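Alternansucrase (Leuconostoc mesenteroides, PDB 6HVG) belongs to glycosyl hydrolase family 70, whose members are built around a TIM-barrel-like core, and carries cell-wall-binding-type repeats and a bound calcium ion. Local coordinates at residues 1053-1067 against 1131-1145. Numbering follows the deposited sequence.
Sequences QAMPTSPEQSTNVVI and KYGTDQDLRNAIEAL
Lys1131 NZ is gripped by two carbonyls: it gives a hydrogen bond of 2.8 Å to Gln1053 O, coming in tilted from the carbonyl plane, and a second to Leu1106 O. The long lysine suits this place because CG anti to the backbone N (chi1 -175°) and a straight chain beyond it carry the ammonium group to both. Its methylenes also serve as apolar surface, CG lying 3.8 Å from Met1055 SD, while its CB sits over the centre of one face of the Tyr1132 ring. At the edge of that ring, in plane, Thr1063 OG1 is 3.6 Å from Tyr1132 CD1; the same hydroxyl accepts from Gln1053 NE2 at 2.9 Å, and the ring's own OH bonds to Asn1108 O. Backbone joins backbone where Asn1064 N donates to Tyr1132 O, 3.3 Å away in the carbonyl plane. Asparagine fits here because its flat amide lies against Tyr1132 CB and Leu1138 while ND2 hydrogen-bonds Gln1087 OE1. At phi 118° and psi -176°, Gly1133 has a backbone in which a CB would jam against Tyr1132 O. Thr1134 then opens the helix in a capping box with Asp1137: Thr1134 OG1 accepts from Asp1137 N, and Asp1137 OD2 from Thr1134 N. The axes of segments 1063-1067 and 1135-1145 approach to 8.1 Å, 28° apart, and small Ala1141, packed on Asn1064, suits this closeness. Ile1067 and Leu1145 meet and both rest on Phe1082 of strand 1081-1083, consistent with adjacent helices outside the parallel strands of a TIM-barrel-like core, while Leu1138 touches Phe603 of helix 603-608.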
loop_
_atom_site.group_PDB
_atom_site.type_symbol
_atom_site.label_atom_id
_atom_site.label_comp_id
_atom_site.label_asym_id
_atom_site.label_seq_id
_atom_site.Cartn_x
_atom_site.Cartn_y
_atom_site.Cartn_z
ATOM N N GLN A 1053 19.822 3.728 -4.000
ATOM C CA GLN A 1053 21.175 4.250 -4.018
ATOM C C GLN A 1053 21.358 5.155 -2.817
ATOM O O GLN A 1053 20.436 5.835 -2.408
ATOM C CB GLN A 1053 21.412 5.074 -5.282
ATOM C CG GLN A 1053 21.492 4.261 -6.574
ATOM C CD GLN A 1053 21.531 5.119 -7.831
ATOM O OE1 GLN A 1053 20.913 4.779 -8.842
ATOM N NE2 GLN A 1053 22.270 6.227 -7.778
ATOM N N ALA A 1054 22.550 5.160 -2.251
ATOM C CA ALA A 1054 22.919 6.144 -1.248
ATOM C C ALA A 1054 23.120 7.528 -1.875
ATOM O O ALA A 1054 23.288 7.662 -3.085
ATOM C CB ALA A 1054 24.194 5.708 -0.553
ATOM N N MET A 1055 23.075 8.564 -1.046
ATOM C CA MET A 1055 23.361 9.917 -1.508
ATOM C C MET A 1055 24.843 9.961 -1.860
ATOM O O MET A 1055 25.631 9.286 -1.216
ATOM C CB MET A 1055 23.046 10.946 -0.428
ATOM C CG MET A 1055 21.571 11.033 -0.057
ATOM S SD MET A 1055 20.518 11.709 -1.351
ATOM C CE MET A 1055 21.134 13.405 -1.438
ATOM N N PRO A 1056 25.227 10.743 -2.887
ATOM C CA PRO A 1056 26.640 10.879 -3.221
ATOM C C PRO A 1056 27.495 11.355 -2.045
ATOM O O PRO A 1056 27.182 12.366 -1.402
ATOM C CB PRO A 1056 26.645 11.939 -4.329
ATOM C CG PRO A 1056 25.293 11.922 -4.908
ATOM C CD PRO A 1056 24.358 11.472 -3.829
ATOM N N THR A 1057 28.571 10.630 -1.766
ATOM C CA THR A 1057 29.510 11.036 -0.724
ATOM C C THR A 1057 30.304 12.255 -1.188
ATOM O O THR A 1057 30.728 13.060 -0.369
ATOM C CB THR A 1057 30.454 9.886 -0.304
ATOM O OG1 THR A 1057 31.078 9.343 -1.461
ATOM C CG2 THR A 1057 29.685 8.780 0.417
ATOM N N SER A 1058 30.497 12.381 -2.499
ATOM C CA SER A 1058 31.181 13.532 -3.085
ATOM C C SER A 1058 30.587 13.872 -4.450
ATOM O O SER A 1058 30.077 12.989 -5.138
ATOM C CB SER A 1058 32.665 13.202 -3.268
ATOM O OG SER A 1058 32.838 12.153 -4.215
ATOM N N PRO A 1059 30.713 15.133 -4.882
ATOM C CA PRO A 1059 30.250 15.496 -6.238
ATOM C C PRO A 1059 30.814 14.648 -7.396
ATOM O O PRO A 1059 30.153 14.516 -8.423
ATOM C CB PRO A 1059 30.710 16.953 -6.394
ATOM C CG PRO A 1059 30.879 17.459 -5.003
ATOM C CD PRO A 1059 31.273 16.286 -4.155
ATOM N N GLU A 1060 32.009 14.088 -7.233
ATOM C CA GLU A 1060 32.647 13.287 -8.285
ATOM C C GLU A 1060 31.948 11.938 -8.477
ATOM O O GLU A 1060 32.043 11.348 -9.548
ATOM C CB GLU A 1060 34.144 13.043 -7.978
ATOM C CG GLU A 1060 35.061 14.260 -8.103
ATOM C CD GLU A 1060 34.915 15.272 -6.961
ATOM O OE1 GLU A 1060 34.760 14.864 -5.789
ATOM O OE2 GLU A 1060 34.961 16.493 -7.235
ATOM N N GLN A 1061 31.271 11.437 -7.440
ATOM C CA GLN A 1061 30.609 10.117 -7.491
ATOM C C GLN A 1061 29.091 10.192 -7.731
ATOM O O GLN A 1061 28.376 9.198 -7.572
ATOM C CB GLN A 1061 30.855 9.357 -6.194
ATOM C CG GLN A 1061 32.311 9.241 -5.790
ATOM C CD GLN A 1061 32.471 8.868 -4.328
ATOM O OE1 GLN A 1061 32.689 9.736 -3.475
ATOM N NE2 GLN A 1061 32.343 7.580 -4.027
ATOM N N SER A 1062 28.597 11.371 -8.100
ATOM C CA SER A 1062 27.207 11.522 -8.444
ATOM C C SER A 1062 26.918 10.764 -9.736
ATOM O O SER A 1062 27.693 10.820 -10.691
ATOM C CB SER A 1062 26.872 12.984 -8.635
ATOM O OG SER A 1062 27.234 13.705 -7.494
ATOM N N THR A 1063 25.769 10.102 -9.753
ATOM C CA THR A 1063 25.341 9.261 -10.854
ATOM C C THR A 1063 25.652 9.837 -12.235
ATOM O O THR A 1063 26.268 9.179 -13.053
ATOM C CB THR A 1063 23.830 8.961 -10.717
ATOM O OG1 THR A 1063 23.614 8.121 -9.576
ATOM C CG2 THR A 1063 23.276 8.254 -11.936
ATOM N N ASN A 1064 25.230 11.069 -12.489
ATOM C CA ASN A 1064 25.323 11.654 -13.830
ATOM C C ASN A 1064 26.757 12.020 -14.255
ATOM O O ASN A 1064 27.069 12.058 -15.453
ATOM C CB ASN A 1064 24.395 12.870 -13.941
ATOM C CG ASN A 1064 22.920 12.496 -13.877
ATOM O OD1 ASN A 1064 22.540 11.324 -13.996
ATOM N ND2 ASN A 1064 22.073 13.504 -13.693
ATOM N N VAL A 1065 27.621 12.290 -13.277
ATOM C CA VAL A 1065 29.048 12.445 -13.544
ATOM C C VAL A 1065 29.603 11.097 -13.982
ATOM O O VAL A 1065 30.234 10.983 -15.034
ATOM C CB VAL A 1065 29.805 12.970 -12.304
ATOM C CG1 VAL A 1065 31.314 12.899 -12.518
ATOM C CG2 VAL A 1065 29.374 14.405 -11.978
ATOM N N VAL A 1066 29.319 10.070 -13.192
ATOM C CA VAL A 1066 29.736 8.700 -13.521
ATOM C C VAL A 1066 29.210 8.251 -14.891
ATOM O O VAL A 1066 29.952 7.663 -15.655
ATOM C CB VAL A 1066 29.336 7.691 -12.417
ATOM C CG1 VAL A 1066 29.616 6.264 -12.839
ATOM C CG2 VAL A 1066 30.105 7.995 -11.139
ATOM N N ILE A 1067 27.953 8.543 -15.213
ATOM C CA ILE A 1067 27.383 8.142 -16.506
ATOM C C ILE A 1067 28.197 8.747 -17.651
ATOM O O ILE A 1067 28.459 8.061 -18.641
ATOM C CB ILE A 1067 25.877 8.502 -16.625
ATOM C CG1 ILE A 1067 25.038 7.625 -15.690
ATOM C CG2 ILE A 1067 25.353 8.305 -18.044
ATOM C CD1 ILE A 1067 23.642 8.160 -15.417
ATOM N N LYS A 1131 20.001 14.168 -6.046
ATOM C CA LYS A 1131 20.727 12.961 -5.680
ATOM C C LYS A 1131 21.693 12.550 -6.799
ATOM O O LYS A 1131 22.660 11.821 -6.573
ATOM C CB LYS A 1131 19.728 11.833 -5.412
ATOM C CG LYS A 1131 20.327 10.534 -4.914
ATOM C CD LYS A 1131 19.196 9.637 -4.428
ATOM C CE LYS A 1131 19.682 8.320 -3.859
ATOM N NZ LYS A 1131 18.587 7.317 -3.870
ATOM N N TYR A 1132 21.413 13.027 -8.005
ATOM C CA TYR A 1132 22.143 12.632 -9.207
ATOM C C TYR A 1132 23.121 13.715 -9.738
ATOM O O TYR A 1132 23.843 13.460 -10.695
ATOM C CB TYR A 1132 21.124 12.196 -10.282
ATOM C CG TYR A 1132 20.097 11.194 -9.755
ATOM C CD1 TYR A 1132 20.473 9.894 -9.402
ATOM C CD2 TYR A 1132 18.764 11.555 -9.572
ATOM C CE1 TYR A 1132 19.546 8.989 -8.906
ATOM C CE2 TYR A 1132 17.829 10.654 -9.069
ATOM C CZ TYR A 1132 18.224 9.381 -8.732
ATOM O OH TYR A 1132 17.295 8.496 -8.215
ATOM N N GLY A 1133 23.149 14.889 -9.098
ATOM C CA GLY A 1133 24.084 15.950 -9.459
ATOM C C GLY A 1133 23.413 17.227 -9.922
ATOM O O GLY A 1133 22.200 17.345 -9.903
ATOM N N THR A 1134 24.226 18.188 -10.345
ATOM C CA THR A 1134 23.728 19.489 -10.791
ATOM C C THR A 1134 23.044 19.410 -12.159
ATOM O O THR A 1134 23.043 18.351 -12.791
ATOM C CB THR A 1134 24.855 20.545 -10.828
ATOM O OG1 THR A 1134 25.806 20.218 -11.847
ATOM C CG2 THR A 1134 25.553 20.622 -9.460
ATOM N N ASP A 1135 22.459 20.523 -12.603
ATOM C CA ASP A 1135 21.867 20.593 -13.942
ATOM C C ASP A 1135 22.919 20.462 -15.040
ATOM O O ASP A 1135 22.648 19.859 -16.080
ATOM C CB ASP A 1135 21.054 21.876 -14.141
ATOM C CG ASP A 1135 21.879 23.134 -13.975
ATOM O OD1 ASP A 1135 22.453 23.297 -12.883
ATOM O OD2 ASP A 1135 21.936 23.962 -14.923
ATOM N N GLN A 1136 24.111 21.021 -14.824
ATOM C CA GLN A 1136 25.217 20.832 -15.774
ATOM C C GLN A 1136 25.634 19.359 -15.838
ATOM O O GLN A 1136 25.883 18.836 -16.921
ATOM C CB GLN A 1136 26.420 21.709 -15.431
ATOM C CG GLN A 1136 27.477 21.776 -16.533
ATOM C CD GLN A 1136 26.995 22.541 -17.765
ATOM O OE1 GLN A 1136 26.740 23.748 -17.690
ATOM N NE2 GLN A 1136 26.869 21.843 -18.904
ATOM N N ASP A 1137 25.677 18.684 -14.688
ATOM C CA ASP A 1137 26.026 17.266 -14.676
ATOM C C ASP A 1137 25.079 16.459 -15.565
ATOM O O ASP A 1137 25.509 15.525 -16.250
ATOM C CB ASP A 1137 26.007 16.700 -13.256
ATOM C CG ASP A 1137 27.139 17.215 -12.397
ATOM O OD1 ASP A 1137 28.237 17.477 -12.933
ATOM O OD2 ASP A 1137 26.939 17.330 -11.169
ATOM N N LEU A 1138 23.799 16.832 -15.552
ATOM C CA LEU A 1138 22.779 16.160 -16.357
ATOM C C LEU A 1138 22.977 16.432 -17.854
ATOM O O LEU A 1138 22.937 15.513 -18.672
ATOM C CB LEU A 1138 21.382 16.599 -15.911
ATOM C CG LEU A 1138 20.189 16.102 -16.730
ATOM C CD1 LEU A 1138 20.127 14.585 -16.820
ATOM C CD2 LEU A 1138 18.915 16.656 -16.121
ATOM N N ARG A 1139 23.191 17.695 -18.203
ATOM C CA ARG A 1139 23.443 18.056 -19.594
ATOM C C ARG A 1139 24.711 17.375 -20.125
ATOM O O ARG A 1139 24.746 16.943 -21.270
ATOM C CB ARG A 1139 23.509 19.578 -19.756
ATOM C CG ARG A 1139 22.150 20.262 -19.577
ATOM C CD ARG A 1139 22.153 21.705 -20.066
ATOM N NE ARG A 1139 23.082 22.525 -19.285
ATOM C CZ ARG A 1139 22.801 23.119 -18.128
ATOM N NH1 ARG A 1139 21.603 23.023 -17.576
ATOM N NH2 ARG A 1139 23.733 23.808 -17.509
ATOM N N ASN A 1140 25.735 17.255 -19.290
ATOM C CA ASN A 1140 26.958 16.548 -19.676
ATOM C C ASN A 1140 26.706 15.050 -19.839
ATOM O O ASN A 1140 27.241 14.408 -20.736
ATOM C CB ASN A 1140 28.096 16.773 -18.649
ATOM C CG ASN A 1140 28.595 18.210 -18.619
ATOM O OD1 ASN A 1140 28.195 19.049 -19.436
ATOM N ND2 ASN A 1140 29.439 18.509 -17.649
ATOM N N ALA A 1141 25.897 14.492 -18.950
ATOM C CA ALA A 1141 25.557 13.082 -19.020
ATOM C C ALA A 1141 24.794 12.781 -20.303
ATOM O O ALA A 1141 25.039 11.772 -20.948
ATOM C CB ALA A 1141 24.733 12.690 -17.809
ATOM N N ILE A 1142 23.859 13.645 -20.659
ATOM C CA ILE A 1142 23.033 13.453 -21.840
ATOM C C ILE A 1142 23.866 13.593 -23.116
ATOM O O ILE A 1142 23.729 12.791 -24.039
ATOM C CB ILE A 1142 21.831 14.440 -21.837
ATOM C CG1 ILE A 1142 20.795 13.970 -20.828
ATOM C CG2 ILE A 1142 21.173 14.551 -23.209
ATOM C CD1 ILE A 1142 19.703 14.983 -20.538
ATOM N N GLU A 1143 24.721 14.612 -23.170
ATOM C CA GLU A 1143 25.613 14.811 -24.320
ATOM C C GLU A 1143 26.522 13.588 -24.523
ATOM O O GLU A 1143 26.623 13.070 -25.636
ATOM C CB GLU A 1143 26.465 16.069 -24.130
ATOM C CG GLU A 1143 27.229 16.515 -25.363
ATOM C CD GLU A 1143 27.932 17.846 -25.165
ATOM O OE1 GLU A 1143 28.433 18.089 -24.042
ATOM O OE2 GLU A 1143 28.000 18.633 -26.143
ATOM N N ALA A 1144 27.144 13.130 -23.436
ATOM C CA ALA A 1144 28.006 11.978 -23.453
ATOM C C ALA A 1144 27.302 10.756 -24.032
ATOM O O ALA A 1144 27.932 9.922 -24.710
ATOM C CB ALA A 1144 28.530 11.680 -22.056
ATOM N N LEU A 1145 26.010 10.616 -23.759
ATOM C CA LEU A 1145 25.259 9.486 -24.311
ATOM C C LEU A 1145 25.035 9.669 -25.803
ATOM O O LEU A 1145 25.065 8.701 -26.530
ATOM C CB LEU A 1145 23.938 9.301 -23.580
ATOM C CG LEU A 1145 24.056 8.876 -22.120
ATOM C CD1 LEU A 1145 22.774 9.162 -21.366
ATOM C CD2 LEU A 1145 24.432 7.402 -22.013
#